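Side-chain contacts in nine-heme cytochrome C (Desulfovibrio desulfuricans, PDB 1OFW), which carries nine covalently bound c-type hemes and may be part of a transmembrane redox complex that passes electrons to the cytoplasm for sulfate reduction: residues D123-A128 with H218-I223; E206-K209 with L213-A216; H230-P233 with P238-C241. All blocks are in the same frame, centred on the assembly; numbering follows the deposited sequence.

Contact 1: D123-A128 with H218-I223; sequences DEAWCA and HNKPEI. With HEC (heme c), chain F.
The carboxamide of Asn219 turns its ND2 end to the backbone carbonyl of Ala125 and its OD1 end to the methyl group of the same residue. ND2 lies 3.2 Å from Ala125 O in a weak, strongly bent hydrogen bond (122°). OD1 is 3.9 Å from Ala125 CB. The indole ring of Trp126 has a propionate of heme 4 at its edge, near the ring plane. Its NE1 donates to O1A of that heme at 2.9 Å, and CG anti to the backbone N (chi1 -176°) swings the ring out to this carboxylate. The imidazole of His218 binds the heme 4 iron through NE2 at 2.0 Å, with the meso carbon CHA lying in its plane at the edge. His115 is the other axial ligand. Ile223 CD1 packs on the carbon CAD of the second propionate arm at 3.7 Å. Asp123 is the N-cap; its OD1 accepts weak bonds from the backbone N of Ala125 and of Trp126. The contact lies at the surface. It sets the start of helix 124-130, whose Cys127 is linked to heme 5, against the loop that follows helix 212-217.

Contact 2: E206-K209 with L213-A216; sequences ERIK and LAQA. With HEC (heme c), chain F.
This is a short-range, partly buried contact between Ile208 and Lys209, just past helix 197-206, and Ala214 and Gln215 on helix 212-217. It has an apolar side towards heme 4 and a polar side away from it. On the apolar side, Ile208 CD1 rests against Ala214 CB at 4.3 Å. Both branches of Ile208 also reach the heme: CG2 is 3.7 Å from the side-chain carbon CBB, and CD1 is 3.9 Å from the methyl CMC. Ala214 CB lies over pyrrole B, 3.9 Å from C2B. Leu213 CD2 adds a contact of 3.6 Å with the methyl CMB. On the polar side, Gln215 is extended beyond CG and carries its amide to the turn. NE2 donates to Lys209 O at 2.9 Å. The bond is bent at NE2 (134°), and the Lys209 oxygen lies 21° out of the Gln215 amide plane. A salt bridge between Lys209 NZ and Glu206 OE2 spans the type I turn 206-209. Its modelled separation is very short, and the exact length is doubtful. Arg207 leaves this turn for a propionate of another heme. Ile208 also touches His218. Ala214 and Ile208 lie on the His218 face of the porphyrin, while Leu213 meets its edge at CMB, an arrangement in keeping with the bis-histidine heme pockets of multiheme cytochromes c.

Contact 3: H230-P233 with P238-C241; sequences HRSP and PPKC. With HEC (heme c), chain I.
Ser232 meets the ring of Pro239 with both of its side-chain atoms. Its CB lies 4.1 Å from Pro239 CG. The tip, OG, is closer, 3.6 Å from Pro239 CD. OG also comes within 4.5 Å of Pro238 CB, so the hydroxyl sits beside two successive prolines. With chi1 at 74°, OG stands between the backbone N and the carbonyl carbon and faces that proline pair. No hydrogen bond crosses between the two segments; the meeting is van der Waals packing at the surface. Both segments lie in the loop between helices 212-217 and 259-273, at the site of heme 7. Cys241 begins the CXXCH heme-binding motif that ends in Cys244 and His245, and its SG is bonded to the heme carbon CAB. His230 binds the iron through NE2 at 2.0 Å, and His245 is the other axial ligand. Arg231 extends from CG to NE across pyrrole D, with CD 3.4 Å from C2D. Its guanidinium grips propionate A with two bonds. NH1 donates to O2A at 3.0 Å, almost straight at 176°, while NH2 reaches O1A at 2.8 Å and is more bent. NH1 also stands over the centre of the His230 ring, 3.1 Å above its plane.

How the contacts relate
Contacts 1 and 2 share heme 4 and touch each other, His218 CE1 lying 3.6 Å from Ile208 CD1. Contact 2 is nested within the loop that contact 1 closes. It is the partly buried one, and its buried members are aliphatic. Contacts 1 and 3 are surface contacts. Contact 1 is long-range and joins the two cytochrome c3-like regions through a weak hydrogen bond from an asparagine amide; contact 3 is local, has no hydrogen bond across it, and serves heme 7. Its centre is about 17 Å from that of contact 1 and about 23 Å from that of contact 2. Contacts 1 and 3 each supply an axial histidine and a propionate donor, whereas contact 2 offers heme 4 apolar packing.

Contact 1: D123-A128 with H218-I223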
loop_
_atom_site.group_PDB
_atom_site.type_symbol
_atom_site.label_atom_id
_atom_site.label_comp_id
_atom_site.label_asym_id
_atom_site.label_seq_id
_atom_site.Cartn_x
_atom_site.Cartn_y
_atom_site.Cartn_z
ATOM N N ASP A 123 2.096 9.348 0.117
ATOM C CA ASP A 123 2.072 10.670 0.738
ATOM C C ASP A 123 1.780 10.564 2.232
ATOM O O ASP A 123 1.831 9.481 2.789
ATOM C CB ASP A 123 1.038 11.520 0.009
ATOM C CG ASP A 123 -0.378 11.041 0.189
ATOM O OD1 ASP A 123 -0.669 10.081 0.934
ATOM O OD2 ASP A 123 -1.288 11.623 -0.445
ATOM N N GLU A 124 1.467 11.692 2.877
ATOM C CA GLU A 124 1.189 11.681 4.306
ATOM C C GLU A 124 0.143 10.681 4.716
ATOM O O GLU A 124 0.303 10.116 5.806
ATOM C CB GLU A 124 0.673 13.030 4.827
ATOM C CG GLU A 124 1.564 14.213 4.841
ATOM C CD GLU A 124 1.116 15.429 5.652
ATOM O OE1 GLU A 124 1.783 16.478 5.464
ATOM O OE2 GLU A 124 0.148 15.394 6.453
ATOM N N ALA A 125 -0.902 10.411 3.925
ATOM C CA ALA A 125 -1.914 9.447 4.328
ATOM C C ALA A 125 -1.393 8.014 4.299
ATOM O O ALA A 125 -1.865 7.131 5.013
ATOM C CB ALA A 125 -3.146 9.561 3.431
ATOM N N TRP A 126 -0.383 7.801 3.433
ATOM C CA TRP A 126 0.320 6.509 3.368
ATOM C C TRP A 126 1.118 6.345 4.661
ATOM O O TRP A 126 0.956 5.331 5.353
ATOM C CB TRP A 126 1.178 6.436 2.127
ATOM C CG TRP A 126 1.860 5.133 1.913
ATOM C CD1 TRP A 126 1.340 3.947 1.488
ATOM C CD2 TRP A 126 3.254 4.858 2.128
ATOM N NE1 TRP A 126 2.278 2.971 1.428
ATOM C CE2 TRP A 126 3.488 3.510 1.814
ATOM C CE3 TRP A 126 4.321 5.657 2.557
ATOM C CZ2 TRP A 126 4.748 2.923 1.916
ATOM C CZ3 TRP A 126 5.557 5.073 2.651
ATOM C CH2 TRP A 126 5.773 3.720 2.330
ATOM N N CYS A 127 1.942 7.323 5.016
ATOM C CA CYS A 127 2.661 7.235 6.283
ATOM C C CYS A 127 1.728 6.971 7.476
ATOM O O CYS A 127 2.044 6.169 8.362
ATOM C CB CYS A 127 3.436 8.507 6.587
ATOM S SG CYS A 127 4.418 9.271 5.277
ATOM N N ALA A 128 0.605 7.671 7.492
ATOM C CA ALA A 128 -0.308 7.703 8.622
ATOM C C ALA A 128 -1.015 6.387 8.807
ATOM O O ALA A 128 -1.561 6.122 9.869
ATOM C CB ALA A 128 -1.305 8.865 8.470
ATOM N N HIS A 218 -6.019 1.689 1.187
ATOM C CA HIS A 218 -6.973 2.330 0.245
ATOM C C HIS A 218 -7.831 3.251 1.080
ATOM O O HIS A 218 -8.981 2.946 1.410
ATOM C CB HIS A 218 -7.775 1.259 -0.460
ATOM C CG HIS A 218 -6.996 0.314 -1.313
ATOM N ND1 HIS A 218 -7.535 -0.854 -1.757
ATOM C CD2 HIS A 218 -5.739 0.297 -1.820
ATOM C CE1 HIS A 218 -6.673 -1.532 -2.502
ATOM N NE2 HIS A 218 -5.547 -0.826 -2.542
ATOM N N ASN A 219 -7.223 4.357 1.477
ATOM C CA ASN A 219 -7.776 5.070 2.626
ATOM C C ASN A 219 -8.374 6.428 2.295
ATOM O O ASN A 219 -8.476 7.275 3.186
ATOM C CB ASN A 219 -6.683 5.197 3.693
ATOM C CG ASN A 219 -5.411 5.804 3.152
ATOM O OD1 ASN A 219 -5.362 6.564 2.180
ATOM N ND2 ASN A 219 -4.299 5.435 3.790
ATOM N N LYS A 220 -8.773 6.684 1.059
ATOM C CA LYS A 220 -9.569 7.849 0.663
ATOM C C LYS A 220 -10.738 7.284 -0.141
ATOM O O LYS A 220 -10.554 6.294 -0.841
ATOM C CB LYS A 220 -8.800 8.857 -0.154
ATOM C CG LYS A 220 -7.584 9.479 0.476
ATOM C CD LYS A 220 -7.892 10.530 1.498
ATOM C CE LYS A 220 -6.666 11.289 1.979
ATOM N NZ LYS A 220 -6.699 11.470 3.460
ATOM N N PRO A 221 -11.943 7.812 -0.030
ATOM C CA PRO A 221 -13.077 7.145 -0.694
ATOM C C PRO A 221 -12.904 6.996 -2.205
ATOM O O PRO A 221 -13.376 6.003 -2.780
ATOM C CB PRO A 221 -14.233 8.102 -0.382
ATOM C CG PRO A 221 -13.825 8.755 0.897
ATOM C CD PRO A 221 -12.343 8.986 0.749
ATOM N N GLU A 222 -12.285 7.936 -2.878
ATOM C CA GLU A 222 -12.108 7.838 -4.320
ATOM C C GLU A 222 -10.758 7.288 -4.750
ATOM O O GLU A 222 -10.354 7.369 -5.928
ATOM C CB GLU A 222 -12.255 9.227 -4.973
ATOM C CG GLU A 222 -13.406 10.007 -4.342
ATOM C CD GLU A 222 -12.932 10.844 -3.154
ATOM O OE1 GLU A 222 -11.904 10.616 -2.447
ATOM O OE2 GLU A 222 -13.679 11.826 -2.896
ATOM N N ILE A 223 -9.985 6.683 -3.844
ATOM C CA ILE A 223 -8.622 6.318 -4.203
ATOM C C ILE A 223 -8.521 5.299 -5.318
ATOM O O ILE A 223 -7.563 5.341 -6.102
ATOM C CB ILE A 223 -7.853 5.829 -2.947
ATOM C CG1 ILE A 223 -6.344 5.930 -3.162
ATOM C CG2 ILE A 223 -8.289 4.443 -2.535
ATOM C CD1 ILE A 223 -5.467 5.813 -1.943
HETATM FE FE HEC F . -3.942 -1.307 -3.690
HETATM C CHA HEC F . -2.407 1.622 -2.678
HETATM C CHB HEC F . -2.403 -2.967 -1.157
HETATM C CHC HEC F . -5.532 -4.182 -4.583
HETATM C CHD HEC F . -5.369 0.347 -6.302
HETATM N NA HEC F . -2.681 -0.783 -2.235
HETATM C C1A HEC F . -2.116 0.445 -2.001
HETATM C C2A HEC F . -1.125 0.365 -0.952
HETATM C C3A HEC F . -1.103 -0.927 -0.528
HETATM C C4A HEC F . -2.102 -1.635 -1.304
HETATM C CMA HEC F . -0.200 -1.557 0.539
HETATM C CAA HEC F . -0.281 1.540 -0.477
HETATM C CBA HEC F . 0.831 1.880 -1.520
HETATM C CGA HEC F . 1.967 0.895 -1.420
HETATM O O1A HEC F . 2.490 0.688 -0.304
HETATM O O2A HEC F . 2.359 0.269 -2.422
HETATM N NB HEC F . -3.962 -3.194 -3.009
HETATM C C1B HEC F . -3.239 -3.719 -1.954
HETATM C C2B HEC F . -3.454 -5.135 -1.828
HETATM C C3B HEC F . -4.320 -5.491 -2.795
HETATM C C4B HEC F . -4.651 -4.264 -3.523
HETATM C CMB HEC F . -2.734 -5.987 -0.747
HETATM C CAB HEC F . -4.880 -6.873 -3.138
HETATM C CBB HEC F . -5.653 -7.510 -1.974
HETATM N NC HEC F . -5.172 -1.813 -5.178
HETATM C C1C HEC F . -5.759 -3.057 -5.337
HETATM C C2C HEC F . -6.687 -3.008 -6.470
HETATM C C3C HEC F . -6.610 -1.763 -6.978
HETATM C C4C HEC F . -5.694 -0.987 -6.155
HETATM C CMC HEC F . -7.533 -4.197 -6.945
HETATM C CAC HEC F . -7.296 -1.216 -8.243
HETATM C CBC HEC F . -8.842 -1.249 -8.189
HETATM N ND HEC F . -3.829 0.563 -4.373
HETATM C C1D HEC F . -4.542 1.073 -5.471
HETATM C C2D HEC F . -4.273 2.493 -5.591
HETATM C C3D HEC F . -3.464 2.858 -4.588
HETATM C C4D HEC F . -3.194 1.659 -3.827
HETATM C CMD HEC F . -4.879 3.369 -6.694
HETATM C CAD HEC F . -2.936 4.256 -4.220
HETATM C CBD HEC F . -1.422 4.426 -4.541
HETATM C CGD HEC F . -0.892 5.670 -3.779
HETATM O O1D HEC F . -1.223 6.775 -4.207
HETATM O O2D HEC F . -0.173 5.537 -2.766
#

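Contact 2: E206-K209 with L213-A216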
loop_
_atom_site.group_PDB
_atom_site.type_symbol
_atom_site.label_atom_id
_atom_site.label_comp_id
_atom_site.label_asym_id
_atom_site.label_seq_id
_atom_site.Cartn_x
_atom_site.Cartn_y
_atom_site.Cartn_z
ATOM N N GLU A 206 -14.644 -6.314 -5.922
ATOM C CA GLU A 206 -15.240 -7.504 -5.290
ATOM C C GLU A 206 -14.159 -8.444 -4.783
ATOM O O GLU A 206 -14.307 -9.027 -3.703
ATOM C CB GLU A 206 -16.175 -8.183 -6.295
ATOM C CG GLU A 206 -16.566 -9.616 -5.927
ATOM C CD GLU A 206 -17.594 -9.601 -4.808
ATOM O OE1 GLU A 206 -18.169 -8.514 -4.593
ATOM O OE2 GLU A 206 -17.797 -10.661 -4.177
ATOM N N ARG A 207 -13.082 -8.591 -5.538
ATOM C CA ARG A 207 -12.021 -9.531 -5.243
ATOM C C ARG A 207 -11.166 -9.120 -4.025
ATOM O O ARG A 207 -10.393 -9.970 -3.526
ATOM C CB ARG A 207 -11.069 -9.696 -6.414
ATOM C CG ARG A 207 -11.391 -10.835 -7.369
ATOM C CD ARG A 207 -10.357 -10.841 -8.528
ATOM N NE ARG A 207 -10.818 -9.804 -9.432
ATOM C CZ ARG A 207 -11.219 -9.862 -10.683
ATOM N NH1 ARG A 207 -11.255 -10.957 -11.422
ATOM N NH2 ARG A 207 -11.595 -8.706 -11.221
ATOM N N ILE A 208 -11.280 -7.866 -3.593
ATOM C CA ILE A 208 -10.498 -7.393 -2.452
ATOM C C ILE A 208 -11.343 -6.864 -1.320
ATOM O O ILE A 208 -10.870 -6.181 -0.412
ATOM C CB ILE A 208 -9.548 -6.273 -2.919
ATOM C CG1 ILE A 208 -10.224 -5.030 -3.415
ATOM C CG2 ILE A 208 -8.627 -6.836 -3.999
ATOM C CD1 ILE A 208 -9.345 -3.804 -3.494
ATOM N N LYS A 209 -12.661 -7.172 -1.358
ATOM C CA LYS A 209 -13.537 -6.444 -0.433
ATOM C C LYS A 209 -13.247 -6.799 1.026
ATOM O O LYS A 209 -13.531 -5.998 1.922
ATOM C CB LYS A 209 -15.023 -6.670 -0.771
ATOM C CG LYS A 209 -15.524 -8.072 -0.512
ATOM C CD LYS A 209 -16.943 -8.239 -1.075
ATOM C CE LYS A 209 -17.316 -9.715 -1.081
ATOM N NZ LYS A 209 -18.537 -9.982 -1.890
ATOM N N LEU A 213 -5.262 -5.646 4.394
ATOM C CA LEU A 213 -4.167 -4.770 3.967
ATOM C C LEU A 213 -4.649 -3.710 2.975
ATOM O O LEU A 213 -4.389 -2.490 3.097
ATOM C CB LEU A 213 -3.046 -5.649 3.410
ATOM C CG LEU A 213 -1.826 -4.909 2.891
ATOM C CD1 LEU A 213 -1.181 -4.032 3.959
ATOM C CD2 LEU A 213 -0.840 -5.922 2.321
ATOM N N ALA A 214 -5.396 -4.181 1.983
ATOM C CA ALA A 214 -5.974 -3.251 1.012
ATOM C C ALA A 214 -6.842 -2.238 1.706
ATOM O O ALA A 214 -6.755 -1.027 1.445
ATOM C CB ALA A 214 -6.758 -4.028 -0.037
ATOM N N GLN A 215 -7.724 -2.692 2.594
ATOM C CA GLN A 215 -8.639 -1.787 3.279
ATOM C C GLN A 215 -7.951 -0.656 4.016
ATOM O O GLN A 215 -8.372 0.493 4.059
ATOM C CB GLN A 215 -9.479 -2.578 4.307
ATOM C CG GLN A 215 -10.604 -3.394 3.671
ATOM C CD GLN A 215 -11.241 -4.303 4.727
ATOM O OE1 GLN A 215 -10.752 -4.499 5.836
ATOM N NE2 GLN A 215 -12.340 -4.925 4.356
ATOM N N ALA A 216 -6.815 -0.957 4.676
ATOM C CA ALA A 216 -6.049 0.016 5.405
ATOM C C ALA A 216 -5.380 1.072 4.550
ATOM O O ALA A 216 -5.377 2.235 4.919
ATOM C CB ALA A 216 -4.917 -0.678 6.189
HETATM FE FE HEC F . -3.942 -1.307 -3.690
HETATM C CHA HEC F . -2.407 1.622 -2.678
HETATM C CHB HEC F . -2.403 -2.967 -1.157
HETATM C CHC HEC F . -5.532 -4.182 -4.583
HETATM C CHD HEC F . -5.369 0.347 -6.302
HETATM N NA HEC F . -2.681 -0.783 -2.235
HETATM C C1A HEC F . -2.116 0.445 -2.001
HETATM C C2A HEC F . -1.125 0.365 -0.952
HETATM C C3A HEC F . -1.103 -0.927 -0.528
HETATM C C4A HEC F . -2.102 -1.635 -1.304
HETATM C CMA HEC F . -0.200 -1.557 0.539
HETATM C CAA HEC F . -0.281 1.540 -0.477
HETATM C CBA HEC F . 0.831 1.880 -1.520
HETATM C CGA HEC F . 1.967 0.895 -1.420
HETATM O O1A HEC F . 2.490 0.688 -0.304
HETATM O O2A HEC F . 2.359 0.269 -2.422
HETATM N NB HEC F . -3.962 -3.194 -3.009
HETATM C C1B HEC F . -3.239 -3.719 -1.954
HETATM C C2B HEC F . -3.454 -5.135 -1.828
HETATM C C3B HEC F . -4.320 -5.491 -2.795
HETATM C C4B HEC F . -4.651 -4.264 -3.523
HETATM C CMB HEC F . -2.734 -5.987 -0.747
HETATM C CAB HEC F . -4.880 -6.873 -3.138
HETATM C CBB HEC F . -5.653 -7.510 -1.974
HETATM N NC HEC F . -5.172 -1.813 -5.178
HETATM C C1C HEC F . -5.759 -3.057 -5.337
HETATM C C2C HEC F . -6.687 -3.008 -6.470
HETATM C C3C HEC F . -6.610 -1.763 -6.978
HETATM C C4C HEC F . -5.694 -0.987 -6.155
HETATM C CMC HEC F . -7.533 -4.197 -6.945
HETATM C CAC HEC F . -7.296 -1.216 -8.243
HETATM C CBC HEC F . -8.842 -1.249 -8.189
HETATM N ND HEC F . -3.829 0.563 -4.373
HETATM C C1D HEC F . -4.542 1.073 -5.471
HETATM C C2D HEC F . -4.273 2.493 -5.591
HETATM C C3D HEC F . -3.464 2.858 -4.588
HETATM C C4D HEC F . -3.194 1.659 -3.827
HETATM C CMD HEC F . -4.879 3.369 -6.694
HETATM C CAD HEC F . -2.936 4.256 -4.220
HETATM C CBD HEC F . -1.422 4.426 -4.541
HETATM C CGD HEC F . -0.892 5.670 -3.779
HETATM O O1D HEC F . -1.223 6.775 -4.207
HETATM O O2D HEC F . -0.173 5.537 -2.766
#

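Contact 3: H230-P233 with P238-C241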
loop_
_atom_site.group_PDB
_atom_site.type_symbol
_atom_site.label_atom_id
_atom_site.label_comp_id
_atom_site.label_asym_id
_atom_site.label_seq_id
_atom_site.Cartn_x
_atom_site.Cartn_y
_atom_site.Cartn_z
ATOM N N HIS A 230 -4.801 8.775 -12.900
ATOM C CA HIS A 230 -3.654 9.106 -12.073
ATOM C C HIS A 230 -3.224 10.582 -12.219
ATOM O O HIS A 230 -3.595 11.242 -13.181
ATOM C CB HIS A 230 -2.478 8.195 -12.400
ATOM C CG HIS A 230 -2.030 8.231 -13.840
ATOM N ND1 HIS A 230 -1.655 7.042 -14.444
ATOM C CD2 HIS A 230 -1.898 9.132 -14.824
ATOM C CE1 HIS A 230 -1.307 7.274 -15.700
ATOM N NE2 HIS A 230 -1.433 8.558 -15.968
ATOM N N ARG A 231 -2.390 11.024 -11.286
ATOM C CA ARG A 231 -1.691 12.300 -11.344
ATOM C C ARG A 231 -2.654 13.481 -11.417
ATOM O O ARG A 231 -2.308 14.541 -11.949
ATOM C CB ARG A 231 -0.657 12.305 -12.472
ATOM C CG ARG A 231 0.322 11.129 -12.327
ATOM C CD ARG A 231 1.304 11.004 -13.470
ATOM N NE ARG A 231 2.374 10.023 -13.224
ATOM C CZ ARG A 231 2.408 8.768 -13.656
ATOM N NH1 ARG A 231 1.434 8.216 -14.388
ATOM N NH2 ARG A 231 3.434 7.954 -13.379
ATOM N N SER A 232 -3.835 13.327 -10.849
ATOM C CA SER A 232 -4.767 14.447 -10.719
ATOM C C SER A 232 -5.549 14.264 -9.422
ATOM O O SER A 232 -5.561 13.157 -8.878
ATOM C CB SER A 232 -5.669 14.559 -11.919
ATOM O OG SER A 232 -6.665 13.581 -11.983
ATOM N N PRO A 233 -6.110 15.323 -8.881
ATOM C CA PRO A 233 -6.762 15.182 -7.571
ATOM C C PRO A 233 -7.859 14.162 -7.604
ATOM O O PRO A 233 -8.552 13.924 -8.595
ATOM C CB PRO A 233 -7.345 16.567 -7.348
ATOM C CG PRO A 233 -6.460 17.492 -8.127
ATOM C CD PRO A 233 -6.151 16.696 -9.391
ATOM N N PRO A 238 -12.803 13.138 -13.042
ATOM C CA PRO A 238 -11.425 13.466 -13.378
ATOM C C PRO A 238 -11.283 13.916 -14.826
ATOM O O PRO A 238 -12.130 13.591 -15.669
ATOM C CB PRO A 238 -10.742 12.112 -13.159
ATOM C CG PRO A 238 -11.793 11.076 -13.407
ATOM C CD PRO A 238 -13.020 11.695 -12.784
ATOM N N PRO A 239 -10.184 14.588 -15.144
ATOM C CA PRO A 239 -9.942 14.985 -16.537
ATOM C C PRO A 239 -9.753 13.775 -17.454
ATOM O O PRO A 239 -9.363 12.683 -17.046
ATOM C CB PRO A 239 -8.647 15.766 -16.475
ATOM C CG PRO A 239 -8.023 15.494 -15.152
ATOM C CD PRO A 239 -9.090 14.970 -14.268
ATOM N N LYS A 240 -9.998 13.968 -18.737
ATOM C CA LYS A 240 -9.780 12.933 -19.736
ATOM C C LYS A 240 -8.305 12.633 -19.936
ATOM O O LYS A 240 -7.487 13.515 -19.780
ATOM C CB LYS A 240 -10.407 13.394 -21.060
ATOM C CG LYS A 240 -11.922 13.487 -20.947
ATOM C CD LYS A 240 -12.624 13.490 -22.285
ATOM C CE LYS A 240 -14.140 13.352 -22.149
ATOM N NZ LYS A 240 -14.831 14.210 -23.155
ATOM N N CYS A 241 -8.006 11.375 -20.324
ATOM C CA CYS A 241 -6.623 11.007 -20.558
ATOM C C CYS A 241 -5.956 11.954 -21.546
ATOM O O CYS A 241 -4.812 12.354 -21.442
ATOM C CB CYS A 241 -6.539 9.578 -21.092
ATOM S SG CYS A 241 -7.476 8.318 -20.206
HETATM FE FE HEC I . -1.218 9.395 -17.779
HETATM C CHA HEC I . 2.129 8.476 -17.786
HETATM C CHB HEC I . -2.017 6.418 -19.199
HETATM C CHC HEC I . -4.537 10.230 -17.582
HETATM C CHD HEC I . -0.338 12.517 -16.683
HETATM N NA HEC I . -0.160 7.782 -18.309
HETATM C C1A HEC I . 1.185 7.552 -18.182
HETATM C C2A HEC I . 1.484 6.184 -18.575
HETATM C C3A HEC I . 0.328 5.617 -18.956
HETATM C C4A HEC I . -0.701 6.612 -18.855
HETATM C CMA HEC I . 0.101 4.176 -19.427
HETATM C CAA HEC I . 2.888 5.555 -18.562
HETATM C CBA HEC I . 2.982 4.703 -17.266
HETATM C CGA HEC I . 2.736 5.472 -15.986
HETATM O O1A HEC I . 3.690 6.159 -15.552
HETATM O O2A HEC I . 1.627 5.409 -15.420
HETATM N NB HEC I . -2.930 8.541 -18.336
HETATM C C1B HEC I . -3.061 7.295 -18.939
HETATM C C2B HEC I . -4.456 7.055 -19.216
HETATM C C3B HEC I . -5.156 8.060 -18.667
HETATM C C4B HEC I . -4.208 9.015 -18.152
HETATM C CMB HEC I . -4.955 5.831 -20.002
HETATM C CAB HEC I . -6.651 8.275 -18.591
HETATM C CBB HEC I . -7.401 7.233 -17.731
HETATM N NC HEC I . -2.209 11.046 -17.218
HETATM C C1C HEC I . -3.579 11.206 -17.226
HETATM C C2C HEC I . -3.916 12.581 -16.892
HETATM C C3C HEC I . -2.760 13.218 -16.702
HETATM C C4C HEC I . -1.687 12.288 -16.856
HETATM C CMC HEC I . -5.327 13.149 -16.906
HETATM C CAC HEC I . -2.495 14.721 -16.462
HETATM C CBC HEC I . -3.352 15.299 -15.309
HETATM N ND HEC I . 0.498 10.288 -17.264
HETATM C C1D HEC I . 0.663 11.606 -16.881
HETATM C C2D HEC I . 2.069 11.867 -16.676
HETATM C C3D HEC I . 2.757 10.764 -17.004
HETATM C C4D HEC I . 1.778 9.763 -17.376
HETATM C CMD HEC I . 2.602 13.220 -16.166
HETATM C CAD HEC I . 4.264 10.519 -17.051
HETATM C CBD HEC I . 4.801 9.981 -15.702
HETATM C CGD HEC I . 6.314 9.794 -15.836
HETATM O O1D HEC I . 6.946 10.785 -16.243
HETATM O O2D HEC I . 6.839 8.697 -15.566
#